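Local coordinates for capsid fiber protein (Bacillus phage phi29, PDB 6QYY) that forms the N-terminal base of the head fiber of bacteriophage phi29, a trimeric appendage that is probably fixed to the outer surface of the capsid, at residues S11-Y16 and I30-E35; Y16-Y21 and T37-V42. One frame throughout, in Å; residues are numbered along the deposited sequence.

Contacts 1 and 2 lie side by side, their centres about 7 Å apart; their segments alternate along the chain, and strands 28-32 and 18-23 are neighbours in one mixed sheet. In contact 1 the loop leaving strand 3-9 runs on beside the end of strand 28-32; in contact 2 strand 18-23 pairs with the short strand 41-42 at the margin of the sheet. Backbone atoms probably bond the two together, S31 O with A20 N at 2.9 Å and A33 N with L18 O at 2.9 Å. Side chains also meet, V13 CG1 with L19 CD2 at 3.6 Å. The side chains of I30 and L19 each lie about 4 Å from a bound sulfate, probably from the crystallisation liquor.

Contact 1: S11-Y16 and I30-E35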
ATOM      1  N   SER A  11     -26.631   4.132  -0.381  1.00 31.76           N
ATOM      2  CA  SER A  11     -27.513   2.982  -0.393  1.00 33.71           C
ATOM      3  C   SER A  11     -27.107   2.131   0.797  1.00 36.47           C
ATOM      4  O   SER A  11     -26.085   2.389   1.434  1.00 33.54           O
ATOM      5  CB  SER A  11     -27.412   2.212  -1.707  1.00 40.56           C
ATOM      6  OG  SER A  11     -26.053   2.012  -2.042  1.00 44.51           O
ATOM      7  N   ASN A  12     -27.913   1.121   1.111  1.00 30.71           N
ATOM      8  CA  ASN A  12     -27.605   0.324   2.292  1.00 32.15           C
ATOM      9  C   ASN A  12     -26.237  -0.337   2.148  1.00 28.50           C
ATOM     10  O   ASN A  12     -25.886  -0.842   1.079  1.00 30.52           O
ATOM     11  CB  ASN A  12     -28.692  -0.726   2.522  1.00 35.46           C
ATOM     12  CG  ASN A  12     -30.022  -0.108   2.929  1.00 45.78           C
ATOM     13  OD1 ASN A  12     -30.087   0.713   3.850  1.00 47.29           O
ATOM     14  ND2 ASN A  12     -31.088  -0.512   2.255  1.00 54.45           N
ATOM     15  N   VAL A  13     -25.453  -0.302   3.223  1.00 28.06           N
ATOM     16  CA  VAL A  13     -24.113  -0.878   3.239  1.00 29.95           C
ATOM     17  C   VAL A  13     -24.071  -1.948   4.321  1.00 28.87           C
ATOM     18  O   VAL A  13     -24.437  -1.694   5.478  1.00 27.22           O
ATOM     19  CB  VAL A  13     -23.030   0.192   3.474  1.00 29.35           C
ATOM     20  CG1 VAL A  13     -21.685  -0.453   3.812  1.00 28.03           C
ATOM     21  CG2 VAL A  13     -22.899   1.105   2.254  1.00 31.72           C
ATOM     22  N   MET A  14     -23.630  -3.141   3.951  1.00 27.25           N
ATOM     23  CA  MET A  14     -23.511  -4.214   4.922  1.00 31.17           C
ATOM     24  C   MET A  14     -22.061  -4.390   5.340  1.00 27.07           C
ATOM     25  O   MET A  14     -21.129  -4.031   4.609  1.00 23.05           O
ATOM     26  CB  MET A  14     -24.083  -5.506   4.357  1.00 34.46           C
ATOM     27  CG  MET A  14     -25.582  -5.366   4.184  1.00 53.07           C
ATOM     28  SD  MET A  14     -26.420  -6.923   4.012  1.00 78.67           S
ATOM     29  CE  MET A  14     -26.116  -7.272   2.286  1.00 84.40           C
ATOM     30  N   ALA A  15     -21.879  -4.908   6.551  1.00 28.66           N
ATOM     31  CA  ALA A  15     -20.531  -5.075   7.074  1.00 23.45           C
ATOM     32  C   ALA A  15     -19.762  -6.083   6.232  1.00 23.45           C
ATOM     33  O   ALA A  15     -20.330  -7.024   5.673  1.00 26.47           O
ATOM     34  CB  ALA A  15     -20.580  -5.516   8.540  1.00 27.11           C
ATOM     35  N   TYR A  16     -18.450  -5.861   6.124  1.00 22.95           N
ATOM     36  CA  TYR A  16     -17.543  -6.754   5.407  1.00 20.32           C
ATOM     37  C   TYR A  16     -17.833  -6.788   3.915  1.00 21.01           C
ATOM     38  O   TYR A  16     -17.588  -7.800   3.260  1.00 21.63           O
ATOM     39  CB  TYR A  16     -17.559  -8.174   5.990  1.00 24.86           C
ATOM     40  CG  TYR A  16     -17.470  -8.099   7.491  1.00 26.08           C
ATOM     41  CD1 TYR A  16     -16.387  -7.455   8.088  1.00 27.64           C
ATOM     42  CD2 TYR A  16     -18.502  -8.561   8.312  1.00 25.36           C
ATOM     43  CE1 TYR A  16     -16.292  -7.317   9.462  1.00 30.65           C
ATOM     44  CE2 TYR A  16     -18.411  -8.433   9.716  1.00 26.87           C
ATOM     45  CZ  TYR A  16     -17.299  -7.805  10.267  1.00 37.02           C
ATOM     46  OH  TYR A  16     -17.169  -7.650  11.625  1.00 34.35           O
ATOM     47  N   ILE A  30     -20.807   6.688   0.405  1.00 24.65           N
ATOM     48  CA  ILE A  30     -20.312   5.328   0.263  1.00 22.98           C
ATOM     49  C   ILE A  30     -21.455   4.439  -0.205  1.00 28.90           C
ATOM     50  O   ILE A  30     -22.639   4.709   0.040  1.00 29.23           O
ATOM     51  CB  ILE A  30     -19.709   4.782   1.575  1.00 22.91           C
ATOM     52  CG1 ILE A  30     -20.748   4.804   2.688  1.00 25.36           C
ATOM     53  CG2 ILE A  30     -18.438   5.557   1.980  1.00 23.42           C
ATOM     54  CD1 ILE A  30     -20.304   4.028   3.944  1.00 31.36           C
ATOM     55  N   SER A  31     -21.084   3.366  -0.884  1.00 30.57           N
ATOM     56  CA  SER A  31     -22.019   2.339  -1.319  1.00 25.72           C
ATOM     57  C   SER A  31     -21.174   1.123  -1.649  1.00 24.64           C
ATOM     58  O   SER A  31     -19.946   1.210  -1.731  1.00 24.83           O
ATOM     59  CB  SER A  31     -22.861   2.793  -2.521  1.00 30.76           C
ATOM     60  OG  SER A  31     -22.039   3.233  -3.583  1.00 32.28           O
ATOM     61  N   HIS A  32     -21.841  -0.013  -1.827  1.00 29.60           N
ATOM     62  CA  HIS A  32     -21.142  -1.212  -2.264  1.00 26.80           C
ATOM     63  C   HIS A  32     -20.435  -0.962  -3.585  1.00 28.38           C
ATOM     64  O   HIS A  32     -21.025  -0.425  -4.528  1.00 28.08           O
ATOM     65  CB  HIS A  32     -22.127  -2.372  -2.408  1.00 28.13           C
ATOM     66  CG  HIS A  32     -22.652  -2.859  -1.101  1.00 27.74           C
ATOM     67  ND1 HIS A  32     -23.851  -3.527  -0.976  1.00 28.59           N
ATOM     68  CD2 HIS A  32     -22.142  -2.756   0.149  1.00 27.80           C
ATOM     69  CE1 HIS A  32     -24.056  -3.818   0.297  1.00 29.43           C
ATOM     70  NE2 HIS A  32     -23.031  -3.365   0.999  1.00 28.45           N
ATOM     71  N   ALA A  33     -19.164  -1.357  -3.649  1.00 24.40           N
ATOM     72  CA  ALA A  33     -18.419  -1.290  -4.896  1.00 28.84           C
ATOM     73  C   ALA A  33     -19.139  -2.084  -5.978  1.00 31.23           C
ATOM     74  O   ALA A  33     -19.731  -3.135  -5.713  1.00 34.06           O
ATOM     75  CB  ALA A  33     -17.001  -1.829  -4.696  1.00 27.88           C
ATOM     76  N   ALA A  34     -19.114  -1.556  -7.197  1.00 32.56           N
ATOM     77  CA  ALA A  34     -19.790  -2.208  -8.308  1.00 33.44           C
ATOM     78  C   ALA A  34     -19.049  -3.476  -8.732  1.00 30.93           C
ATOM     79  O   ALA A  34     -17.826  -3.587  -8.603  1.00 34.62           O
ATOM     80  CB  ALA A  34     -19.916  -1.250  -9.499  1.00 36.76           C
ATOM     81  N   GLU A  35     -19.809  -4.432  -9.253  1.00 37.56           N
ATOM     82  CA  GLU A  35     -19.245  -5.695  -9.711  1.00 40.40           C
ATOM     83  C   GLU A  35     -18.149  -5.473 -10.757  1.00 41.29           C
ATOM     84  O   GLU A  35     -18.264  -4.605 -11.624  1.00 40.89           O
ATOM     85  CB  GLU A  35     -20.366  -6.559 -10.282  1.00 46.29           C
ATOM     86  CG  GLU A  35     -19.950  -7.959 -10.640  1.00 50.99           C
ATOM     87  CD  GLU A  35     -21.087  -8.755 -11.239  1.00 61.66           C
ATOM     88  OE1 GLU A  35     -22.138  -8.150 -11.544  1.00 67.51           O
ATOM     89  OE2 GLU A  35     -20.935  -9.983 -11.395  1.00 60.57           O
TER
HETATM   90  O   HOH W   1     -24.620   0.088  -1.145  1.00 31.10           O
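The imidazole of H32 accepts the one direct hydrogen bond between S11-Y16 and I30-E35, from M14 N to H32 NE2 at 3.0 Å. The bond is nearly straight, 171° at the hydrogen, and the donor stands at the ring's edge, tilted 16° out of its plane. Because NE2 is the acceptor here, it carries no proton in this pairing. The ring reaches the loop with CG placed beside its own backbone N (chi1 -70°). N12 O and a bridging water both sit over one face of the ring, nearer its rim than its centre, N12 O being 3.6 Å from H32 CE1.

That water supplies the second polar link. It donates to N12 O at 2.7 Å, accepts from H32 N at 2.9 Å and bonds S11 OG at 2.6 Å, so a single molecule ties two loop residues to the strand backbone. S11 OG also makes a van der Waals contact with S31 CB at 3.3 Å. N12 OD1 is bonded to the backbone N of K49.

Apolar packing is lighter. V13 extends CG2 to S31 CA at 3.9 Å and to the CD1 end of I30 at 4.3 Å. In this mixed beta-sheet the loop leaving strand 3-9 thus runs on beside the end of its parallel neighbour 28-32, held there by H32 and a water.

Contact 2: Y16-Y21 and T37-V42; sequences YRLLAY and TIPDYV
One face of the Y21 ring receives D40 CB in a CH-pi contact, 4.1 Å from the ring centroid and 18° off the normal, with the D40 carboxylate plane turned 36° from the ring. The Y41 side chain lies beside that of Y21 and points the same way, bringing Y21 OH to 3.1 Å from Y41 CB; this hydroxyl is buried and has no hydrogen-bonding partner in the model. One face of the Y41 ring is overlain near its rim by V42 CG1. Edge-to-face contacts with F5 for Y21 and W63 for Y41 continue the aromatic packing, and Y97 of a second subunit also packs on Y21.

D40 has its CG beside the backbone N (chi1 -64°), and its carboxylate reaches over to strand 18-23 and meets Y21. There OD2 accepts Y21 N at 2.6 Å through its anti lone pair, a short bond that fastens the side chain to the strand backbone.

Between the strands L19 pairs with Y41 and L18 with V42, antiparallel, and the ladder ends in a classic beta bulge, where D40 and Y41 both face L19. L19 O is gripped by two donors, D40 N at 2.8 Å and Y41 N at 3.2 Å, the first approaching nearly in line with the carbonyl bond. L19 N in turn donates to Y41 O at 2.8 Å. On the face bearing L18 and V42, L18 CB meets P39 CB at 3.8 Å, and F95 touches both L18 and P39. L19 projects from the other face, its CD1 lying 3.7 Å from V42 C.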
ATOM      1  N   TYR A  16     -18.450  -5.861   6.124  1.00 22.95           N
ATOM      2  CA  TYR A  16     -17.543  -6.754   5.407  1.00 20.32           C
ATOM      3  C   TYR A  16     -17.833  -6.788   3.915  1.00 21.01           C
ATOM      4  O   TYR A  16     -17.588  -7.800   3.260  1.00 21.63           O
ATOM      5  CB  TYR A  16     -17.559  -8.174   5.990  1.00 24.86           C
ATOM      6  CG  TYR A  16     -17.470  -8.099   7.491  1.00 26.08           C
ATOM      7  CD1 TYR A  16     -16.387  -7.455   8.088  1.00 27.64           C
ATOM      8  CD2 TYR A  16     -18.502  -8.561   8.312  1.00 25.36           C
ATOM      9  CE1 TYR A  16     -16.292  -7.317   9.462  1.00 30.65           C
ATOM     10  CE2 TYR A  16     -18.411  -8.433   9.716  1.00 26.87           C
ATOM     11  CZ  TYR A  16     -17.299  -7.805  10.267  1.00 37.02           C
ATOM     12  OH  TYR A  16     -17.169  -7.650  11.625  1.00 34.35           O
ATOM     13  N   ARG A  17     -18.329  -5.683   3.369  1.00 23.54           N
ATOM     14  CA  ARG A  17     -18.521  -5.551   1.936  1.00 23.97           C
ATOM     15  C   ARG A  17     -17.609  -4.467   1.387  1.00 24.49           C
ATOM     16  O   ARG A  17     -17.272  -3.494   2.076  1.00 23.22           O
ATOM     17  CB  ARG A  17     -19.978  -5.235   1.603  1.00 23.09           C
ATOM     18  CG  ARG A  17     -20.959  -6.249   2.173  1.00 22.63           C
ATOM     19  CD  ARG A  17     -20.835  -7.589   1.478  1.00 23.84           C
ATOM     20  NE  ARG A  17     -21.780  -8.567   2.022  1.00 30.71           N
ATOM     21  CZ  ARG A  17     -23.018  -8.737   1.575  1.00 37.66           C
ATOM     22  NH1 ARG A  17     -23.470  -7.992   0.577  1.00 36.61           N
ATOM     23  NH2 ARG A  17     -23.809  -9.653   2.125  1.00 41.07           N
ATOM     24  N   LEU A  18     -17.183  -4.664   0.149  1.00 24.56           N
ATOM     25  CA  LEU A  18     -16.298  -3.708  -0.501  1.00 25.26           C
ATOM     26  C   LEU A  18     -17.051  -2.421  -0.809  1.00 26.81           C
ATOM     27  O   LEU A  18     -18.238  -2.451  -1.152  1.00 23.17           O
ATOM     28  CB  LEU A  18     -15.743  -4.303  -1.800  1.00 24.25           C
ATOM     29  CG  LEU A  18     -14.984  -5.618  -1.580  1.00 23.97           C
ATOM     30  CD1 LEU A  18     -14.876  -6.387  -2.905  1.00 27.96           C
ATOM     31  CD2 LEU A  18     -13.611  -5.362  -0.952  1.00 25.77           C
ATOM     32  N   LEU A  19     -16.352  -1.290  -0.692  1.00 24.63           N
ATOM     33  CA  LEU A  19     -16.965   0.028  -0.806  1.00 21.00           C
ATOM     34  C   LEU A  19     -16.370   0.842  -1.950  1.00 21.64           C
ATOM     35  O   LEU A  19     -15.177   0.734  -2.276  1.00 23.91           O
ATOM     36  CB  LEU A  19     -16.797   0.841   0.478  1.00 23.75           C
ATOM     37  CG  LEU A  19     -17.402   0.313   1.770  1.00 30.04           C
ATOM     38  CD1 LEU A  19     -16.969   1.225   2.933  1.00 26.46           C
ATOM     39  CD2 LEU A  19     -18.925   0.234   1.640  1.00 28.23           C
ATOM     40  N   ALA A  20     -17.233   1.661  -2.541  1.00 25.24           N
ATOM     41  CA  ALA A  20     -16.871   2.709  -3.485  1.00 32.30           C
ATOM     42  C   ALA A  20     -17.157   4.070  -2.856  1.00 30.40           C
ATOM     43  O   ALA A  20     -18.232   4.285  -2.282  1.00 29.03           O
ATOM     44  CB  ALA A  20     -17.659   2.566  -4.794  1.00 29.22           C
ATOM     45  N   TYR A  21     -16.215   4.993  -2.989  1.00 28.40           N
ATOM     46  CA  TYR A  21     -16.450   6.361  -2.563  1.00 26.73           C
ATOM     47  C   TYR A  21     -16.977   7.164  -3.744  1.00 29.31           C
ATOM     48  O   TYR A  21     -16.507   7.003  -4.873  1.00 30.86           O
ATOM     49  CB  TYR A  21     -15.166   6.990  -2.037  1.00 24.15           C
ATOM     50  CG  TYR A  21     -14.600   6.331  -0.815  1.00 26.81           C
ATOM     51  CD1 TYR A  21     -15.386   5.516  -0.006  1.00 26.20           C
ATOM     52  CD2 TYR A  21     -13.263   6.515  -0.470  1.00 27.32           C
ATOM     53  CE1 TYR A  21     -14.847   4.922   1.151  1.00 28.71           C
ATOM     54  CE2 TYR A  21     -12.734   5.938   0.671  1.00 24.07           C
ATOM     55  CZ  TYR A  21     -13.515   5.143   1.471  1.00 29.43           C
ATOM     56  OH  TYR A  21     -12.963   4.581   2.599  1.00 31.08           O
ATOM     57  N   THR A  37     -15.257  -4.090 -10.402  1.00 32.06           N
ATOM     58  CA  THR A  37     -14.463  -2.877 -10.281  1.00 38.72           C
ATOM     59  C   THR A  37     -13.474  -3.014  -9.128  1.00 36.79           C
ATOM     60  O   THR A  37     -13.594  -3.899  -8.276  1.00 33.48           O
ATOM     61  CB  THR A  37     -15.345  -1.640 -10.066  1.00 44.60           C
ATOM     62  OG1 THR A  37     -15.976  -1.716  -8.782  1.00 44.50           O
ATOM     63  CG2 THR A  37     -16.410  -1.558 -11.139  1.00 48.20           C
ATOM     64  N   ILE A  38     -12.481  -2.131  -9.118  1.00 36.94           N
ATOM     65  CA  ILE A  38     -11.538  -2.064  -8.001  1.00 34.56           C
ATOM     66  C   ILE A  38     -12.186  -1.271  -6.873  1.00 32.80           C
ATOM     67  O   ILE A  38     -12.557  -0.104  -7.071  1.00 32.87           O
ATOM     68  CB  ILE A  38     -10.206  -1.422  -8.416  1.00 37.66           C
ATOM     69  CG1 ILE A  38      -9.610  -2.119  -9.644  1.00 43.32           C
ATOM     70  CG2 ILE A  38      -9.245  -1.401  -7.225  1.00 31.81           C
ATOM     71  CD1 ILE A  38      -9.153  -3.543  -9.398  1.00 43.91           C
ATOM     72  N   PRO A  39     -12.332  -1.846  -5.685  1.00 27.31           N
ATOM     73  CA  PRO A  39     -12.950  -1.108  -4.584  1.00 26.61           C
ATOM     74  C   PRO A  39     -12.040  -0.003  -4.081  1.00 30.07           C
ATOM     75  O   PRO A  39     -10.819  -0.021  -4.268  1.00 28.77           O
ATOM     76  CB  PRO A  39     -13.150  -2.182  -3.507  1.00 26.54           C
ATOM     77  CG  PRO A  39     -12.054  -3.159  -3.764  1.00 28.74           C
ATOM     78  CD  PRO A  39     -11.918  -3.200  -5.280  1.00 28.28           C
ATOM     79  N   ASP A  40     -12.663   0.979  -3.436  1.00 27.09           N
ATOM     80  CA  ASP A  40     -11.919   2.038  -2.762  1.00 26.75           C
ATOM     81  C   ASP A  40     -11.543   1.649  -1.336  1.00 30.07           C
ATOM     82  O   ASP A  40     -10.437   1.962  -0.877  1.00 29.21           O
ATOM     83  CB  ASP A  40     -12.735   3.333  -2.756  1.00 26.33           C
ATOM     84  CG  ASP A  40     -12.975   3.877  -4.153  1.00 33.54           C
ATOM     85  OD1 ASP A  40     -12.030   3.836  -4.988  1.00 38.56           O
ATOM     86  OD2 ASP A  40     -14.104   4.345  -4.432  1.00 36.56           O
ATOM     87  N   TYR A  41     -12.436   0.967  -0.627  1.00 23.75           N
ATOM     88  CA  TYR A  41     -12.142   0.508   0.724  1.00 21.02           C
ATOM     89  C   TYR A  41     -13.114  -0.627   1.048  1.00 28.08           C
ATOM     90  O   TYR A  41     -13.684  -1.239   0.140  1.00 22.34           O
ATOM     91  CB  TYR A  41     -12.185   1.676   1.731  1.00 20.45           C
ATOM     92  CG  TYR A  41     -11.350   1.358   2.981  1.00 24.67           C
ATOM     93  CD1 TYR A  41      -9.989   1.067   2.867  1.00 24.04           C
ATOM     94  CD2 TYR A  41     -11.929   1.301   4.245  1.00 26.93           C
ATOM     95  CE1 TYR A  41      -9.224   0.737   3.994  1.00 28.98           C
ATOM     96  CE2 TYR A  41     -11.174   0.971   5.377  1.00 29.66           C
ATOM     97  CZ  TYR A  41      -9.823   0.687   5.241  1.00 29.60           C
ATOM     98  OH  TYR A  41      -9.067   0.363   6.356  1.00 29.37           O
ATOM     99  N   VAL A  42     -13.288  -0.918   2.339  1.00 21.58           N
ATOM    100  CA  VAL A  42     -14.105  -2.028   2.814  1.00 24.49           C
ATOM    101  C   VAL A  42     -14.849  -1.583   4.070  1.00 27.56           C
ATOM    102  O   VAL A  42     -14.339  -0.798   4.877  1.00 23.31           O
ATOM    103  CB  VAL A  42     -13.250  -3.290   3.082  1.00 29.95           C
ATOM    104  CG1 VAL A  42     -12.193  -3.011   4.162  1.00 28.44           C
ATOM    105  CG2 VAL A  42     -14.125  -4.483   3.460  1.00 30.84           C
TER